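Local coordinates for DUF3836 domain-containing protein (PDB 4R8O) that is of unknown function but folds as a single-layer antiparallel beta sheet built from beta-hairpin repeats, at residues Gln54-Ser58 and Asn59-Trp63; Phe25-Gly29 and Thr30-Asn34. All coordinates share one frame; numbering follows the deposited sequence.

Contact 1 of 2, residues Gln54-Ser58 and Asn59-Trp63; sequences QKWNS and NKNRW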
ATOM      1  N   GLN A  54      -4.797  -0.283  -1.478  1.00 51.29           N
ATOM      2  CA  GLN A  54      -6.251  -0.261  -1.599  1.00 52.86           C
ATOM      3  C   GLN A  54      -6.646  -0.522  -3.026  1.00 58.86           C
ATOM      4  O   GLN A  54      -5.922  -0.154  -3.939  1.00 61.58           O
ATOM      5  CB  GLN A  54      -6.785   1.077  -1.141  1.00 50.99           C
ATOM      6  CG  GLN A  54      -6.679   1.256   0.342  1.00 53.17           C
ATOM      7  CD  GLN A  54      -7.292   2.568   0.799  1.00 56.16           C
ATOM      8  OE1 GLN A  54      -6.949   3.617   0.287  1.00 57.56           O
ATOM      9  NE2 GLN A  54      -8.187   2.510   1.788  1.00 60.44           N
ATOM     10  N   LYS A  55      -7.811  -1.123  -3.201  1.00 62.85           N
ATOM     11  CA  LYS A  55      -8.352  -1.426  -4.512  1.00 74.76           C
ATOM     12  C   LYS A  55      -9.595  -0.584  -4.783  1.00 73.45           C
ATOM     13  O   LYS A  55     -10.372  -0.275  -3.877  1.00 72.45           O
ATOM     14  CB  LYS A  55      -8.672  -2.924  -4.603  1.00 88.79           C
ATOM     15  CG  LYS A  55      -9.507  -3.519  -3.451  1.00101.53           C
ATOM     16  CD  LYS A  55     -10.316  -4.767  -3.836  1.00108.54           C
ATOM     17  CE  LYS A  55     -11.305  -4.474  -4.968  1.00113.62           C
ATOM     18  NZ  LYS A  55     -12.471  -5.396  -5.002  1.00120.41           N
ATOM     19  N   TRP A  56      -9.794  -0.226  -6.040  1.00 71.48           N
ATOM     20  CA  TRP A  56     -10.962   0.568  -6.404  1.00 70.95           C
ATOM     21  C   TRP A  56     -12.128  -0.373  -6.662  1.00 69.19           C
ATOM     22  O   TRP A  56     -12.016  -1.282  -7.497  1.00 60.18           O
ATOM     23  CB  TRP A  56     -10.670   1.415  -7.633  1.00 71.20           C
ATOM     24  CG  TRP A  56     -11.803   2.298  -8.012  1.00 69.16           C
ATOM     25  CD1 TRP A  56     -12.584   2.179  -9.118  1.00 70.16           C
ATOM     26  CD2 TRP A  56     -12.302   3.410  -7.279  1.00 67.89           C
ATOM     27  NE1 TRP A  56     -13.538   3.162  -9.135  1.00 65.63           N
ATOM     28  CE2 TRP A  56     -13.381   3.943  -8.021  1.00 66.55           C
ATOM     29  CE3 TRP A  56     -11.931   4.023  -6.071  1.00 73.52           C
ATOM     30  CZ2 TRP A  56     -14.101   5.051  -7.602  1.00 66.49           C
ATOM     31  CZ3 TRP A  56     -12.638   5.140  -5.649  1.00 71.81           C
ATOM     32  CH2 TRP A  56     -13.726   5.639  -6.420  1.00 68.57           C
ATOM     33  N   ASN A  57     -13.238  -0.155  -5.961  1.00 72.23           N
ATOM     34  CA  ASN A  57     -14.459  -0.891  -6.241  1.00 80.31           C
ATOM     35  C   ASN A  57     -15.414   0.037  -6.961  1.00 82.40           C
ATOM     36  O   ASN A  57     -16.162   0.794  -6.328  1.00 76.92           O
ATOM     37  CB  ASN A  57     -15.076  -1.444  -4.978  1.00 85.84           C
ATOM     38  CG  ASN A  57     -16.257  -2.360  -5.258  1.00 94.32           C
ATOM     39  OD1 ASN A  57     -16.433  -2.854  -6.382  1.00100.60           O
ATOM     40  ND2 ASN A  57     -17.073  -2.606  -4.239  1.00102.81           N
ATOM     41  N   SER A  58     -15.351  -0.027  -8.295  1.00 80.53           N
ATOM     42  CA  SER A  58     -16.133   0.854  -9.164  1.00 84.22           C
ATOM     43  C   SER A  58     -17.624   0.824  -8.876  1.00 84.77           C
ATOM     44  O   SER A  58     -18.253   1.880  -8.794  1.00 90.44           O
ATOM     45  CB  SER A  58     -15.909   0.484 -10.619  1.00 86.24           C
ATOM     46  OG  SER A  58     -16.282  -0.861 -10.819  1.00 95.04           O
ATOM     47  N   ASN A  59     -18.150  -0.372  -8.634  1.00 86.77           N
ATOM     48  CA  ASN A  59     -19.590  -0.570  -8.427  1.00 93.92           C
ATOM     49  C   ASN A  59     -20.084  -0.038  -7.089  1.00 93.51           C
ATOM     50  O   ASN A  59     -21.283   0.222  -6.932  1.00101.71           O
ATOM     51  CB  ASN A  59     -19.999  -2.054  -8.534  1.00 95.92           C
ATOM     52  CG  ASN A  59     -19.544  -2.712  -9.823  1.00 96.50           C
ATOM     53  OD1 ASN A  59     -20.317  -2.856 -10.780  1.00102.55           O
ATOM     54  ND2 ASN A  59     -18.285  -3.124  -9.853  1.00 94.36           N
ATOM     55  N   LYS A  60     -19.193   0.035  -6.112  1.00 90.54           N
ATOM     56  CA  LYS A  60     -19.474   0.720  -4.861  1.00 93.75           C
ATOM     57  C   LYS A  60     -18.762   2.070  -4.886  1.00 93.02           C
ATOM     58  O   LYS A  60     -18.845   2.850  -3.937  1.00 95.37           O
ATOM     59  CB  LYS A  60     -19.037  -0.144  -3.678  1.00 94.69           C
ATOM     60  CG  LYS A  60     -19.511   0.397  -2.337  1.00105.15           C
ATOM     61  CD  LYS A  60     -19.423  -0.609  -1.196  1.00114.40           C
ATOM     62  CE  LYS A  60     -19.971  -0.002   0.098  1.00113.56           C
ATOM     63  NZ  LYS A  60     -20.331  -1.040   1.102  1.00110.70           N
ATOM     64  N   ASN A  61     -18.056   2.341  -5.983  1.00 84.47           N
ATOM     65  CA  ASN A  61     -17.397   3.603  -6.221  1.00 82.96           C
ATOM     66  C   ASN A  61     -16.603   4.149  -5.018  1.00 78.02           C
ATOM     67  O   ASN A  61     -16.837   5.244  -4.529  1.00 81.30           O
ATOM     68  CB  ASN A  61     -18.426   4.612  -6.734  1.00 83.11           C
ATOM     69  CG  ASN A  61     -17.784   5.752  -7.504  1.00 81.75           C
ATOM     70  OD1 ASN A  61     -17.770   5.751  -8.746  1.00 75.64           O
ATOM     71  ND2 ASN A  61     -17.212   6.702  -6.784  1.00 78.39           N
ATOM     72  N   ARG A  62     -15.660   3.355  -4.544  1.00 78.96           N
ATOM     73  CA  ARG A  62     -14.875   3.720  -3.373  1.00 71.89           C
ATOM     74  C   ARG A  62     -13.609   2.909  -3.318  1.00 63.25           C
ATOM     75  O   ARG A  62     -13.511   1.859  -3.951  1.00 62.55           O
ATOM     76  CB  ARG A  62     -15.684   3.505  -2.078  1.00 72.63           C
ATOM     77  CG  ARG A  62     -16.138   2.069  -1.808  1.00 76.13           C
ATOM     78  CD  ARG A  62     -16.896   1.970  -0.498  1.00 82.93           C
ATOM     79  NE  ARG A  62     -15.971   2.127   0.623  1.00 91.07           N
ATOM     80  CZ  ARG A  62     -15.340   1.140   1.284  1.00 95.99           C
ATOM     81  NH1 ARG A  62     -15.551  -0.157   1.018  1.00 98.92           N
ATOM     82  NH2 ARG A  62     -14.504   1.459   2.275  1.00 95.39           N
ATOM     83  N   TRP A  63     -12.671   3.394  -2.507  1.00 61.83           N
ATOM     84  CA  TRP A  63     -11.401   2.712  -2.227  1.00 63.11           C
ATOM     85  C   TRP A  63     -11.582   1.698  -1.096  1.00 61.20           C
ATOM     86  O   TRP A  63     -11.893   2.104   0.031  1.00 66.85           O
ATOM     87  CB  TRP A  63     -10.315   3.729  -1.816  1.00 59.94           C
ATOM     88  CG  TRP A  63      -9.764   4.554  -2.945  1.00 56.04           C
ATOM     89  CD1 TRP A  63      -9.813   5.904  -3.058  1.00 53.09           C
ATOM     90  CD2 TRP A  63      -9.037   4.081  -4.087  1.00 56.76           C
ATOM     91  NE1 TRP A  63      -9.194   6.311  -4.197  1.00 50.63           N
ATOM     92  CE2 TRP A  63      -8.707   5.219  -4.862  1.00 58.84           C
ATOM     93  CE3 TRP A  63      -8.641   2.809  -4.538  1.00 60.38           C
ATOM     94  CZ2 TRP A  63      -7.981   5.132  -6.078  1.00 59.69           C
ATOM     95  CZ3 TRP A  63      -7.905   2.712  -5.750  1.00 64.07           C
ATOM     96  CH2 TRP A  63      -7.588   3.865  -6.500  1.00 66.70           C
TER
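The indoles of Trp56 and Trp63 meet edge to face: Trp56 presents the CE3 corner of its six-membered ring to the middle of one Trp63 face, with the planes 70° apart and Trp56 CE3 3.5 Å from Trp63 CD2. The same Trp56 ring has the backbone of Arg62 over one of its faces, its CZ3 lying 3.4 Å from Arg62 C, while the edge of Trp63 at CE3 runs against the backbone of Lys55. This is the end of the hairpin joining strands 48-57 and 62-73, closed by a loop with a G1 beta bulge, in which Asn61 and Arg62 both face Asn57. Trp56 and Trp63 form a non-hydrogen-bonded pair, whose side chains stand on one face of the sheet; the broad indoles can cover each other, which probably matters in a sheet of one layer. With CG turned anti to the backbone N (chi1 -177°), the Trp56 indole reaches across the facing strand as far as Asn61, whose amide nitrogen ND2 comes within 3.6 Å of Trp56 CZ2. Beyond the tryptophans, Asn57 N donates a hydrogen bond of 2.9 Å to Arg62 O. Asn61 has positive phi, a conformation asparagine tolerates well, and this fits its place in the bulge. On the other face, the Asn57 amide slants across Lys60, its ND2 3.2 Å from Lys60 CB, and gives a hydrogen bond to Glu64. The return bond from Arg62 N to Asn57 O measures 3.2 Å, and its donor stands 43° out of the carbonyl plane.

Contact 2 of 2, residues Phe25-Gly29 and Thr30-Asn34; sequences FKMEG and TMLTN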
ATOM      1  N   PHE A  25      -3.836   3.608 -12.296  1.00 59.64           N
ATOM      2  CA  PHE A  25      -5.041   3.601 -13.085  1.00 60.47           C
ATOM      3  C   PHE A  25      -4.873   2.657 -14.261  1.00 65.84           C
ATOM      4  O   PHE A  25      -3.755   2.322 -14.644  1.00 61.69           O
ATOM      5  CB  PHE A  25      -5.312   4.962 -13.712  1.00 58.89           C
ATOM      6  CG  PHE A  25      -5.222   6.142 -12.791  1.00 57.38           C
ATOM      7  CD1 PHE A  25      -4.007   6.817 -12.615  1.00 57.44           C
ATOM      8  CD2 PHE A  25      -6.379   6.700 -12.220  1.00 57.28           C
ATOM      9  CE1 PHE A  25      -3.924   7.961 -11.810  1.00 59.08           C
ATOM     10  CE2 PHE A  25      -6.292   7.873 -11.432  1.00 55.85           C
ATOM     11  CZ  PHE A  25      -5.062   8.484 -11.204  1.00 53.14           C
ATOM     12  N   LYS A  26      -6.007   2.296 -14.855  1.00 72.85           N
ATOM     13  CA  LYS A  26      -6.062   1.721 -16.196  1.00 77.38           C
ATOM     14  C   LYS A  26      -6.600   2.826 -17.117  1.00 84.03           C
ATOM     15  O   LYS A  26      -7.310   3.733 -16.656  1.00 82.66           O
ATOM     16  CB  LYS A  26      -6.988   0.518 -16.210  1.00 76.11           C
ATOM     17  CG  LYS A  26      -6.517  -0.642 -15.331  1.00 82.66           C
ATOM     18  CD  LYS A  26      -7.523  -1.785 -15.322  1.00 85.86           C
ATOM     19  CE  LYS A  26      -6.968  -3.052 -14.682  1.00 87.47           C
ATOM     20  NZ  LYS A  26      -7.998  -4.127 -14.692  1.00 88.37           N
HETATM   21  N   MSE A  27      -6.273   2.758 -18.408  1.00 89.66           N
HETATM   22  CA  MSE A  27      -6.725   3.764 -19.361  1.00 92.81           C
HETATM   23  C   MSE A  27      -7.311   3.220 -20.621  1.00 98.94           C
HETATM   24  O   MSE A  27      -6.606   2.647 -21.442  1.00101.36           O
HETATM   25  CB  MSE A  27      -5.565   4.655 -19.700  1.00 90.78           C
HETATM   26  CG  MSE A  27      -6.061   5.999 -20.204  1.00 91.39           C
HETATM   27 SE   MSE A  27      -4.528   6.828 -21.088  0.75 94.97          SE
HETATM   28  CE  MSE A  27      -3.253   6.840 -19.658  1.00 92.10           C
ATOM     29  N   GLU A  28      -8.618   3.424 -20.781  1.00104.33           N
ATOM     30  CA  GLU A  28      -9.315   3.169 -22.043  1.00104.73           C
ATOM     31  C   GLU A  28      -9.235   4.424 -22.906  1.00105.49           C
ATOM     32  O   GLU A  28     -10.102   5.296 -22.837  1.00109.82           O
ATOM     33  CB  GLU A  28     -10.773   2.775 -21.781  1.00106.12           C
ATOM     34  CG  GLU A  28     -11.523   2.282 -23.008  1.00109.12           C
ATOM     35  CD  GLU A  28     -10.978   0.976 -23.575  1.00111.59           C
ATOM     36  OE1 GLU A  28     -10.297   0.221 -22.845  1.00103.68           O
ATOM     37  OE2 GLU A  28     -11.232   0.705 -24.768  1.00116.88           O
ATOM     38  N   GLY A  29      -8.174   4.526 -23.704  1.00100.25           N
ATOM     39  CA  GLY A  29      -7.998   5.644 -24.645  1.00 94.83           C
ATOM     40  C   GLY A  29      -7.387   6.889 -24.006  1.00 95.55           C
ATOM     41  O   GLY A  29      -6.169   7.011 -23.948  1.00 92.15           O
ATOM     42  N   THR A  30      -8.236   7.821 -23.564  1.00 95.41           N
ATOM     43  CA  THR A  30      -7.816   9.013 -22.788  1.00 91.40           C
ATOM     44  C   THR A  30      -8.424   9.095 -21.370  1.00 89.51           C
ATOM     45  O   THR A  30      -7.944   9.865 -20.523  1.00 75.93           O
ATOM     46  CB  THR A  30      -8.117  10.309 -23.584  1.00 97.60           C
ATOM     47  OG1 THR A  30      -7.477  11.440 -22.972  1.00 89.24           O
ATOM     48  CG2 THR A  30      -9.632  10.583 -23.696  1.00 98.68           C
HETATM   49  N   MSE A  31      -9.463   8.304 -21.124  1.00 86.61           N
HETATM   50  CA  MSE A  31     -10.112   8.300 -19.851  1.00 91.94           C
HETATM   51  C   MSE A  31      -9.421   7.304 -18.940  1.00 88.11           C
HETATM   52  O   MSE A  31      -9.281   6.107 -19.266  1.00 83.75           O
HETATM   53  CB  MSE A  31     -11.580   7.965 -20.031  1.00 97.53           C
HETATM   54  CG  MSE A  31     -12.346   8.414 -18.799  1.00114.21           C
HETATM   55 SE   MSE A  31     -13.979   7.319 -18.626  0.75134.25          SE
HETATM   56  CE  MSE A  31     -14.417   7.834 -16.772  1.00125.66           C
ATOM     57  N   LEU A  32      -9.016   7.815 -17.776  1.00 77.17           N
ATOM     58  CA  LEU A  32      -8.396   7.033 -16.707  1.00 73.86           C
ATOM     59  C   LEU A  32      -9.446   6.467 -15.796  1.00 73.76           C
ATOM     60  O   LEU A  32     -10.429   7.126 -15.469  1.00 77.64           O
ATOM     61  CB  LEU A  32      -7.514   7.912 -15.819  1.00 71.21           C
ATOM     62  CG  LEU A  32      -6.248   8.522 -16.380  1.00 70.05           C
ATOM     63  CD1 LEU A  32      -5.664   9.532 -15.404  1.00 69.58           C
ATOM     64  CD2 LEU A  32      -5.232   7.435 -16.681  1.00 78.20           C
ATOM     65  N   THR A  33      -9.193   5.273 -15.308  1.00 76.13           N
ATOM     66  CA  THR A  33     -10.107   4.663 -14.374  1.00 79.19           C
ATOM     67  C   THR A  33      -9.290   4.118 -13.224  1.00 78.76           C
ATOM     68  O   THR A  33      -8.280   3.435 -13.408  1.00 86.20           O
ATOM     69  CB  THR A  33     -11.025   3.647 -15.061  1.00 84.53           C
ATOM     70  OG1 THR A  33     -11.766   2.937 -14.071  1.00 81.73           O
ATOM     71  CG2 THR A  33     -10.245   2.673 -15.940  1.00 88.85           C
ATOM     72  N   ASN A  34      -9.717   4.473 -12.025  1.00 76.82           N
ATOM     73  CA  ASN A  34      -9.013   4.098 -10.812  1.00 70.77           C
ATOM     74  C   ASN A  34      -8.842   2.604 -10.675  1.00 70.82           C
ATOM     75  O   ASN A  34      -9.786   1.862 -10.942  1.00 72.05           O
ATOM     76  CB  ASN A  34      -9.781   4.594  -9.580  1.00 63.74           C
ATOM     77  CG  ASN A  34      -9.613   6.070  -9.340  1.00 63.53           C
ATOM     78  OD1 ASN A  34      -8.724   6.701  -9.906  1.00 66.53           O
ATOM     79  ND2 ASN A  34     -10.462   6.643  -8.476  1.00 60.00           N
TER
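Phe25 can be followed outward past three residues of the facing strand. Its CB lies 3.4 Å from Thr33 O and also touches Leu32 CD2; CG continues along that same methyl. Farther out, CD2 and CE2 run beside the Asn34 amide, with CE2 3.1 Å from Asn34 OD1. Leu32 CD1 sits above the ring centre, 4.1 Å from the centroid and only 2° off the normal, a CH-pi contact. The torsion that sets Phe25 CG anti to its carbonyl carbon (chi1 -48°) carries the ring alongside Asn34. These residues belong to the tight hairpin of strands 18-28 and 31-42, which reverses through a type II' turn from Glu28 to Met31. Gly29 takes the turn position with positive phi, a conformation glycine adopts more readily than other residues. Lys26 and Thr33 form a hydrogen-bonded pair, in which Lys26 N donates a hydrogen bond of 2.9 Å to Thr33 O; beta-branched Thr33 suits the extended backbone, and its CG2 packs against Lys26 CB on the side away from Leu32. Met27, here selenomethionine, bends at its last torsion and shares the Leu32 face, bringing its CE methyl to 3.6 Å from Leu32 CD2.

How the contacts relate
Contact 2 comes first along the chain, and contact 1 follows it one hairpin later. Their centres lie about 15 Å apart, and strands 31-42 and 48-57, neighbours in the seven-stranded antiparallel sheet, join them. Trp56 CD1 is 3.4 Å from Asn34 O, and Trp63 CZ2 is 3.8 Å from Asn34 CG, so Asn34 of contact 2 packs against both tryptophans of contact 1. Successive hairpins thus turn at the same end of the strands, one closed by a two-residue turn and the other by a longer bulged loop, consistent with a single-layer sheet evolved from hairpin repeats.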